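Local structure of ornithine carbamoyltransferase (Giardia intestinalis, 3GRF) at residues 289-293 / 294-298; 301-304 / 305-308. The protein is an ornithine carbamoyltransferase, which probably interconverts ornithine plus carbamoyl phosphate with citrulline plus phosphate in the parasite's arginine degradation pathway. All blocks are in the same frame, centred on the assembly; numbering follows the deposited sequence.

Contact 1. Residues 289-293 / 294-298; sequences EEQTA and SVIDG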
ATOM      1  N   GLU A 289      10.590  24.563 -21.570  1.00 32.59           N
ATOM      2  CA  GLU A 289      10.074  23.849 -22.742  1.00 35.25           C
ATOM      3  C   GLU A 289       8.684  24.341 -23.110  1.00 35.94           C
ATOM      4  O   GLU A 289       8.565  25.350 -23.783  1.00 32.99           O
ATOM      5  CB  GLU A 289      10.165  22.333 -22.538  1.00 31.03           C
ATOM      6  CG  GLU A 289      11.619  21.923 -22.263  1.00 43.64           C
ATOM      7  CD  GLU A 289      11.904  20.447 -22.450  1.00 52.64           C
ATOM      8  OE1 GLU A 289      10.928  19.659 -22.491  1.00 48.41           O
ATOM      9  OE2 GLU A 289      13.113  20.083 -22.565  1.00 42.36           O
ATOM     10  N   GLU A 290       7.638  23.673 -22.640  1.00 30.19           N
ATOM     11  CA  GLU A 290       6.271  24.011 -23.068  1.00 35.80           C
ATOM     12  C   GLU A 290       5.839  25.402 -22.586  1.00 41.61           C
ATOM     13  O   GLU A 290       4.962  26.042 -23.195  1.00 30.92           O
ATOM     14  CB  GLU A 290       5.281  22.928 -22.628  1.00 37.30           C
ATOM     15  CG  GLU A 290       5.101  22.800 -21.113  1.00 36.24           C
ATOM     16  CD  GLU A 290       6.109  21.888 -20.433  1.00 39.05           C
ATOM     17  OE1 GLU A 290       6.007  21.707 -19.207  1.00 32.12           O
ATOM     18  OE2 GLU A 290       6.989  21.314 -21.101  1.00 35.78           O
ATOM     19  N   GLN A 291       6.480  25.887 -21.520  1.00 34.62           N
ATOM     20  CA  GLN A 291       6.275  27.286 -21.103  1.00 38.30           C
ATOM     21  C   GLN A 291       7.489  27.887 -20.394  1.00 34.74           C
ATOM     22  O   GLN A 291       8.368  27.153 -19.980  1.00 36.55           O
ATOM     23  CB  GLN A 291       5.026  27.428 -20.251  1.00 32.43           C
ATOM     24  CG  GLN A 291       4.653  26.139 -19.526  1.00 56.75           C
ATOM     25  CD  GLN A 291       5.402  26.013 -18.283  1.00 41.57           C
ATOM     26  OE1 GLN A 291       6.003  24.977 -17.970  1.00 40.76           O
ATOM     27  NE2 GLN A 291       5.438  27.106 -17.564  1.00 53.42           N
ATOM     28  N   THR A 292       7.544  29.217 -20.312  1.00 34.09           N
ATOM     29  CA  THR A 292       8.577  29.905 -19.549  1.00 32.84           C
ATOM     30  C   THR A 292       8.269  29.881 -18.079  1.00 37.37           C
ATOM     31  O   THR A 292       7.117  29.715 -17.700  1.00 29.14           O
ATOM     32  CB  THR A 292       8.792  31.363 -20.010  1.00 40.00           C
ATOM     33  OG1 THR A 292       7.625  32.156 -19.757  1.00 32.58           O
ATOM     34  CG2 THR A 292       9.141  31.434 -21.500  1.00 23.48           C
ATOM     35  N   ALA A 293       9.316  30.031 -17.264  1.00 33.28           N
ATOM     36  CA  ALA A 293       9.185  30.020 -15.831  1.00 33.12           C
ATOM     37  C   ALA A 293       8.329  31.224 -15.394  1.00 27.75           C
ATOM     38  O   ALA A 293       7.513  31.114 -14.481  1.00 37.35           O
ATOM     39  CB  ALA A 293      10.589  30.009 -15.153  1.00 27.29           C
ATOM     40  N   SER A 294       8.434  32.337 -16.115  1.00 29.73           N
ATOM     41  CA  SER A 294       7.617  33.529 -15.855  1.00 31.36           C
ATOM     42  C   SER A 294       6.104  33.317 -16.011  1.00 35.28           C
ATOM     43  O   SER A 294       5.327  34.043 -15.422  1.00 31.11           O
ATOM     44  CB  SER A 294       8.023  34.685 -16.755  1.00 28.20           C
ATOM     45  OG  SER A 294       7.547  34.478 -18.067  1.00 36.96           O
ATOM     46  N   VAL A 295       5.689  32.347 -16.818  1.00 28.99           N
ATOM     47  CA  VAL A 295       4.243  32.069 -17.013  1.00 25.02           C
ATOM     48  C   VAL A 295       3.810  31.135 -15.894  1.00 28.87           C
ATOM     49  O   VAL A 295       2.887  31.434 -15.154  1.00 29.57           O
ATOM     50  CB  VAL A 295       3.929  31.490 -18.426  1.00 32.49           C
ATOM     51  CG1 VAL A 295       2.452  31.092 -18.570  1.00 31.32           C
ATOM     52  CG2 VAL A 295       4.328  32.519 -19.533  1.00 31.28           C
ATOM     53  N   ILE A 296       4.498  30.017 -15.752  1.00 27.57           N
ATOM     54  CA  ILE A 296       4.088  29.055 -14.721  1.00 25.98           C
ATOM     55  C   ILE A 296       4.215  29.562 -13.302  1.00 30.50           C
ATOM     56  O   ILE A 296       3.442  29.160 -12.431  1.00 32.87           O
ATOM     57  CB  ILE A 296       4.757  27.648 -14.883  1.00 33.26           C
ATOM     58  CG1 ILE A 296       4.233  26.648 -13.821  1.00 31.05           C
ATOM     59  CG2 ILE A 296       6.303  27.750 -14.925  1.00 30.98           C
ATOM     60  CD1 ILE A 296       4.207  25.179 -14.270  1.00 35.88           C
ATOM     61  N   ASP A 297       5.181  30.446 -13.073  1.00 31.28           N
ATOM     62  CA  ASP A 297       5.407  31.005 -11.738  1.00 37.79           C
ATOM     63  C   ASP A 297       4.829  32.409 -11.666  1.00 33.22           C
ATOM     64  O   ASP A 297       4.896  33.075 -10.629  1.00 42.23           O
ATOM     65  CB  ASP A 297       6.899  31.010 -11.396  1.00 31.03           C
ATOM     66  CG  ASP A 297       7.513  29.622 -11.433  1.00 39.61           C
ATOM     67  OD1 ASP A 297       6.861  28.616 -11.056  1.00 37.98           O
ATOM     68  OD2 ASP A 297       8.670  29.524 -11.852  1.00 44.07           O
ATOM     69  N   GLY A 298       4.211  32.843 -12.753  1.00 23.10           N
ATOM     70  CA  GLY A 298       3.668  34.174 -12.814  1.00 28.32           C
ATOM     71  C   GLY A 298       2.246  34.097 -12.306  1.00 32.00           C
ATOM     72  O   GLY A 298       1.796  33.030 -11.864  1.00 31.18           O
TER

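Contact 2. Residues 301-304 / 305-308; sequences SVCY and DEAG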
ATOM      1  N   SER A 301      -1.035  31.670 -13.526  1.00 29.74           N
ATOM      2  CA  SER A 301      -0.854  30.243 -13.305  1.00 31.06           C
ATOM      3  C   SER A 301      -1.719  29.694 -12.221  1.00 33.80           C
ATOM      4  O   SER A 301      -1.652  30.134 -11.068  1.00 32.13           O
ATOM      5  CB  SER A 301       0.580  29.893 -12.967  1.00 34.33           C
ATOM      6  OG  SER A 301       0.663  28.481 -12.791  1.00 27.85           O
ATOM      7  N   VAL A 302      -2.541  28.724 -12.596  1.00 26.41           N
ATOM      8  CA  VAL A 302      -3.274  27.949 -11.586  1.00 29.82           C
ATOM      9  C   VAL A 302      -2.751  26.509 -11.400  1.00 18.40           C
ATOM     10  O   VAL A 302      -3.437  25.668 -10.822  1.00 26.73           O
ATOM     11  CB  VAL A 302      -4.817  27.991 -11.819  1.00 20.30           C
ATOM     12  CG1 VAL A 302      -5.320  29.423 -11.752  1.00 18.18           C
ATOM     13  CG2 VAL A 302      -5.185  27.426 -13.174  1.00 17.23           C
ATOM     14  N   CYS A 303      -1.527  26.224 -11.844  1.00 24.66           N
ATOM     15  CA  CYS A 303      -1.068  24.833 -11.914  1.00 29.90           C
ATOM     16  C   CYS A 303      -1.129  24.003 -10.636  1.00 30.22           C
ATOM     17  O   CYS A 303      -1.491  22.814 -10.680  1.00 32.72           O
ATOM     18  CB  CYS A 303       0.331  24.728 -12.532  1.00 36.34           C
ATOM     19  SG  CYS A 303       0.313  25.315 -14.216  1.00 31.16           S
ATOM     20  N   TYR A 304      -0.727  24.580  -9.512  1.00 26.66           N
ATOM     21  CA  TYR A 304      -0.633  23.784  -8.293  1.00 25.38           C
ATOM     22  C   TYR A 304      -2.030  23.513  -7.693  1.00 32.25           C
ATOM     23  O   TYR A 304      -2.254  22.456  -7.131  1.00 27.26           O
ATOM     24  CB  TYR A 304       0.173  24.510  -7.222  1.00 28.94           C
ATOM     25  CG  TYR A 304       1.665  24.656  -7.383  1.00 31.86           C
ATOM     26  CD1 TYR A 304       2.303  25.755  -6.829  1.00 30.27           C
ATOM     27  CD2 TYR A 304       2.433  23.725  -8.061  1.00 40.93           C
ATOM     28  CE1 TYR A 304       3.656  25.927  -6.910  1.00 45.09           C
ATOM     29  CE2 TYR A 304       3.816  23.894  -8.170  1.00 32.33           C
ATOM     30  CZ  TYR A 304       4.414  25.007  -7.591  1.00 35.88           C
ATOM     31  OH  TYR A 304       5.764  25.215  -7.648  1.00 47.31           O
ATOM     32  N   ASP A 305      -2.911  24.508  -7.721  1.00 27.62           N
ATOM     33  CA  ASP A 305      -4.291  24.322  -7.253  1.00 30.70           C
ATOM     34  C   ASP A 305      -5.016  23.348  -8.164  1.00 33.75           C
ATOM     35  O   ASP A 305      -5.846  22.547  -7.720  1.00 24.67           O
ATOM     36  CB  ASP A 305      -5.045  25.651  -7.263  1.00 35.60           C
ATOM     37  CG  ASP A 305      -4.770  26.506  -6.013  1.00 38.08           C
ATOM     38  OD1 ASP A 305      -5.202  27.673  -6.021  1.00 41.57           O
ATOM     39  OD2 ASP A 305      -4.129  26.031  -5.040  1.00 31.69           O
ATOM     40  N   GLU A 306      -4.681  23.422  -9.451  1.00 28.92           N
ATOM     41  CA  GLU A 306      -5.188  22.476 -10.433  1.00 29.40           C
ATOM     42  C   GLU A 306      -4.721  21.050 -10.089  1.00 27.37           C
ATOM     43  O   GLU A 306      -5.492  20.133 -10.213  1.00 28.40           O
ATOM     44  CB  GLU A 306      -4.753  22.901 -11.861  1.00 31.12           C
ATOM     45  CG  GLU A 306      -4.840  21.811 -12.936  1.00 27.93           C
ATOM     46  CD  GLU A 306      -4.286  22.241 -14.279  1.00 22.24           C
ATOM     47  OE1 GLU A 306      -3.669  23.301 -14.356  1.00 32.91           O
ATOM     48  OE2 GLU A 306      -4.409  21.484 -15.266  1.00 30.43           O
ATOM     49  N   ALA A 307      -3.471  20.859  -9.667  1.00 27.28           N
ATOM     50  CA  ALA A 307      -2.945  19.509  -9.411  1.00 26.55           C
ATOM     51  C   ALA A 307      -3.539  18.949  -8.133  1.00 32.26           C
ATOM     52  O   ALA A 307      -3.830  17.774  -8.055  1.00 31.17           O
ATOM     53  CB  ALA A 307      -1.424  19.521  -9.305  1.00 33.74           C
ATOM     54  N   GLY A 308      -3.740  19.802  -7.134  1.00 24.88           N
ATOM     55  CA  GLY A 308      -4.437  19.415  -5.927  1.00 31.66           C
ATOM     56  C   GLY A 308      -5.867  18.982  -6.168  1.00 35.72           C
ATOM     57  O   GLY A 308      -6.416  18.151  -5.400  1.00 32.86           O
TER

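Contact 1. Residues 289-293 / 294-298
Thr-292, the N-cap of the short helix 293-296, meets Ser-294 hydroxyl to hydroxyl: Thr-292 OG1 donates to Ser-294 OG over 2.9 Å. Both oxygens are tucked between their own backbone N and carbonyl carbon (chi1 65° and 75°), which turns them toward each other. Ser-294 OG is bonded in turn to the carboxylate of Asp-267, which makes a short hydrogen-bonded chain beside the first turn. The backbone of Thr-292 opens the helix as well. Its carbonyl oxygen is gripped by two amides: Ile-296 N lies 3.3 Å from Thr-292 O in the carbonyl plane, with an almost straight N-H, while Val-295 N reaches the same oxygen at 3.1 Å from well above that plane. The next bond, Asp-297 N to Ala-293 O at 2.8 Å, completes the turn. Asp-297 folds back over this bond, its CG beside its own backbone N (chi1 -59°) and 3.4 Å from Ala-293 O. A salt bridge from Arg-287 to OD2 would offset the closeness of the carboxylate to that carbonyl. Packing fills in around these bonds. CG2 of Val-295 lies 3.3 Å from Thr-292 OG1, the two side chains crossing at a slant, and Ile-296 CG2 sits 3.5 Å from Thr-292 O. The amide of Gln-291 also lies against Ile-296, but their modelled approach is implausibly tight and its detail is doubtful. Toward the sheet, Gln-291 and Val-295 touch Phe-279 of strand 278-281, and Gln-291 also touches Thr-240 of strand 237-240. Val-295 leans further on Asp-267 and Met-270 of helix 267-270, so the turn lies between that helix and strand 278-281, an outermost strand of the five-stranded parallel sheet within this chain.

Contact 2. Residues 301-304 / 305-308
Glu-306 and Val-302 define the tight side of this first helical turn. Glu-306 N donates to Val-302 O at 2.9 Å, approaching almost head-on to the carbonyl, and Glu-306 CB packs 3.2 Å from the same Val-302 O. Two further bonds extend the pattern: Ala-307 N to Cys-303 O at 3.0 Å, and Gly-308 N to Tyr-304 O, also 3.0 Å, the donor in each case tilted from the carbonyl plane. Ala-307 N has a second, weak bond to Tyr-304 O. The side chain of Glu-306 leaves with CG anti to its backbone N (chi1 162°) and runs on fully extended, which carries OE1 alongside Cys-303, 3.9 Å from its CA, into a buried position where OE1 accepts from the backbone N of Asn-281. Its other oxygen lies near the carboxylate of Asp-141, a closeness of like charges that would probably raise the pKa of one acid. Tyr-304 and Asp-305 make up the looser side. Beyond CB, the tyrosine side chain has no neighbour in 305-308. CB of Tyr-304 points away from 305-308, and CG, set beside the backbone N (chi1 -71°), carries the ring toward the second subunit, where its hydroxyl bonds to Asp-92. Asp-305, touching this turn chiefly through CB, divides its carboxylate between Lys-148 of its own chain and Arg-99 of the second subunit, both in salt bridges. Partly exposed as these two residues are, they face a subunit boundary. Ahead of the helix, Ser-301 OG accepts from Cys-303 N at 3.3 Å along a nearly straight N-H. This ST turn comes immediately before helix 303-322, whose N-cap position is held by Val-302; the helix packs beside helix 135-151, and as in other transcarbamoylases these two helices connect the carbamoyl phosphate and ornithine domains.

Overall arrangement
Contact 1 closes just before contact 2 opens, and their centres lie 13 Å apart on the same side of the chain's centre. Helix 293-296 is followed, after a short loop, by helix 303-322: Ser-301 OG approaches Ile-296 O at 2.9 Å in a weak hydrogen bond, and Ile-296 CD1 packs 3.9 Å from Cys-303 SG. Strand 278-281 is the common support: Phe-279 is touched from both contacts, and Glu-290 and Cys-303 both touch Asn-281. The Cys-Leu-Pro sequence that follows this strand belongs to the active site in related transcarbamoylases, and Ala-307 touches its Leu-283. Contact 2 reaches the second subunit; within the assembly, no other chain touches contact 1.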